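Local coordinates for hypothetical protein EF0006 (Enterococcus faecalis, PDB 2GMQ) that is of unknown function but is a plasmid-encoded protein of the PrgU-like family, and so may take part in the pheromone response of Enterococcus, at residues Glu76-Pro79 with Glu80-Ile83. Residues are numbered along the deposited sequence; the frame is centred on the assembly and turned at random.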
ATOM      1  N   GLU A  76       8.342 -25.895  -2.435  1.00 27.59           N
ATOM      2  CA  GLU A  76       9.369 -26.335  -3.383  0.50 27.51           C
ATOM      3  C   GLU A  76       9.018 -25.762  -4.752  1.00 27.35           C
ATOM      4  O   GLU A  76       7.812 -25.619  -5.093  1.00 25.74           O
ATOM      5  CB  GLU A  76       9.424 -27.854  -3.489  0.50 26.87           C
ATOM      6  CG  GLU A  76       9.539 -28.594  -2.161  0.50 27.90           C
ATOM      7  CD  GLU A  76       9.734 -30.052  -2.406  0.50 29.08           C
ATOM      8  OE1 GLU A  76       8.752 -30.695  -2.812  0.50 28.37           O
ATOM      9  OE2 GLU A  76      10.868 -30.549  -2.227  0.50 26.34           O
ATOM     10  N   VAL A  77      10.059 -25.454  -5.505  1.00 28.12           N
ATOM     11  CA  VAL A  77       9.969 -25.022  -6.898  1.00 27.59           C
ATOM     12  C   VAL A  77      10.510 -26.120  -7.808  1.00 28.88           C
ATOM     13  O   VAL A  77      11.095 -27.097  -7.322  1.00 27.95           O
ATOM     14  CB  VAL A  77      10.750 -23.683  -7.127  1.00 27.61           C
ATOM     15  CG1 VAL A  77      10.221 -22.602  -6.107  1.00 31.42           C
ATOM     16  CG2 VAL A  77      12.295 -23.928  -6.990  1.00 25.30           C
ATOM     17  N   TYR A  78      10.319 -25.962  -9.129  1.00 28.68           N
ATOM     18  CA  TYR A  78      10.893 -26.802 -10.121  1.00 30.05           C
ATOM     19  C   TYR A  78      12.156 -26.066 -10.552  1.00 29.86           C
ATOM     20  O   TYR A  78      12.041 -25.092 -11.294  1.00 29.19           O
ATOM     21  CB  TYR A  78       9.944 -26.932 -11.324  1.00 29.51           C
ATOM     22  CG  TYR A  78       8.653 -27.659 -11.078  1.00 27.22           C
ATOM     23  CD1 TYR A  78       8.645 -29.044 -10.866  1.00 25.13           C
ATOM     24  CD2 TYR A  78       7.422 -26.982 -11.118  1.00 25.65           C
ATOM     25  CE1 TYR A  78       7.412 -29.770 -10.668  1.00 29.22           C
ATOM     26  CE2 TYR A  78       6.181 -27.713 -10.919  1.00 25.38           C
ATOM     27  CZ  TYR A  78       6.208 -29.082 -10.712  1.00 28.62           C
ATOM     28  OH  TYR A  78       5.018 -29.744 -10.546  1.00 27.04           O
ATOM     29  N   PRO A  79      13.340 -26.427  -9.985  1.00 30.23           N
ATOM     30  CA  PRO A  79      14.512 -25.570 -10.275  1.00 30.68           C
ATOM     31  C   PRO A  79      14.822 -25.415 -11.757  1.00 30.71           C
ATOM     32  O   PRO A  79      15.374 -24.393 -12.149  1.00 32.64           O
ATOM     33  CB  PRO A  79      15.694 -26.273  -9.550  1.00 30.39           C
ATOM     34  CG  PRO A  79      15.116 -27.286  -8.708  1.00 31.60           C
ATOM     35  CD  PRO A  79      13.616 -27.390  -8.911  1.00 30.31           C
ATOM     36  N   GLU A  80      14.482 -26.411 -12.561  1.00 30.70           N
ATOM     37  CA  GLU A  80      14.865 -26.359 -13.984  1.00 32.99           C
ATOM     38  C   GLU A  80      13.950 -25.465 -14.823  1.00 31.00           C
ATOM     39  O   GLU A  80      14.286 -25.159 -15.966  1.00 30.50           O
ATOM     40  CB  GLU A  80      15.076 -27.770 -14.599  1.00 34.24           C
ATOM     41  CG  GLU A  80      15.891 -28.762 -13.741  1.00 39.33           C
ATOM     42  CD  GLU A  80      17.342 -28.336 -13.438  1.00 45.99           C
ATOM     43  OE1 GLU A  80      17.725 -28.480 -12.248  1.00 49.21           O
ATOM     44  OE2 GLU A  80      18.098 -27.873 -14.350  1.00 47.05           O
ATOM     45  N   LYS A  81      12.881 -24.970 -14.197  1.00 29.88           N
ATOM     46  CA  LYS A  81      11.940 -24.037 -14.810  1.00 30.22           C
ATOM     47  C   LYS A  81      12.193 -22.566 -14.392  1.00 29.48           C
ATOM     48  O   LYS A  81      11.606 -21.652 -14.967  1.00 29.79           O
ATOM     49  CB  LYS A  81      10.504 -24.411 -14.444  1.00 30.07           C
ATOM     50  CG  LYS A  81      10.142 -25.831 -14.962  1.00 32.83           C
ATOM     51  CD  LYS A  81       8.690 -26.104 -14.775  1.00 32.17           C
ATOM     52  CE  LYS A  81       8.418 -27.640 -15.021  1.00 35.45           C
ATOM     53  NZ  LYS A  81       7.224 -28.264 -14.323  1.00 36.96           N
ATOM     54  N   SER A  82      13.006 -22.351 -13.365  1.00 29.97           N
ATOM     55  CA  SER A  82      13.290 -20.962 -12.904  1.00 29.48           C
ATOM     56  C   SER A  82      13.950 -20.183 -14.034  1.00 30.67           C
ATOM     57  O   SER A  82      14.946 -20.641 -14.623  1.00 30.24           O
ATOM     58  CB  SER A  82      14.184 -20.966 -11.675  1.00 28.76           C
ATOM     59  OG  SER A  82      13.579 -21.741 -10.622  1.00 30.01           O
ATOM     60  N   ILE A  83      13.389 -19.007 -14.346  1.00 33.09           N
ATOM     61  CA  ILE A  83      13.831 -18.179 -15.506  1.00 34.06           C
ATOM     62  C   ILE A  83      13.734 -16.670 -15.232  1.00 34.08           C
ATOM     63  O   ILE A  83      12.973 -16.256 -14.377  1.00 32.77           O
ATOM     64  CB  ILE A  83      13.001 -18.465 -16.784  1.00 34.84           C
ATOM     65  CG1 ILE A  83      11.507 -18.214 -16.559  1.00 36.02           C
ATOM     66  CG2 ILE A  83      13.282 -19.874 -17.326  1.00 38.32           C
ATOM     67  CD1 ILE A  83      10.697 -18.109 -17.804  1.00 40.77           C
TER
HETATM   68  O   HOH W   1      10.987 -22.609 -10.863  1.00 29.36           O
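Tyr78 and Lys81 stand side by side at the two ends of a type I beta turn, Tyr78-Pro79-Glu80-Lys81, in the loop that joins strand 71-76 to strand 83-85. Pro79 and Glu80 take the two corner positions of the turn. Lys81 N donates to Tyr78 O at 3.0 Å, from above the carbonyl plane. A weak bond from Ser82 N to Pro79 O, 3.4 Å, continues the winding for one more residue.

The Lys81 chain runs alongside Tyr78, in the same direction. Lys81 CB lies 3.6 Å from Tyr78 O. Lys81 CG and Lys81 CD then pass Tyr78 CB, each at 3.8 Å. CE comes up to Tyr78 CG. The chain is extended beyond CG, and this carries NZ out over the ring in a cation-pi contact. Phe98 of strand 94-98 touches both side chains.

On the buried side, Ser82 OG sits beside its own backbone N (chi1 -57°), and the Ser82 side chain packs on Phe97. One water donates to Tyr78 O and to Ser82 OG, 2.7 Å each, so Tyr78 O accepts from both this water and Lys81 N. Over the tyrosine face, Lys81 NZ stands 3.4 Å from the Tyr78 ring centroid, only 11° off the normal.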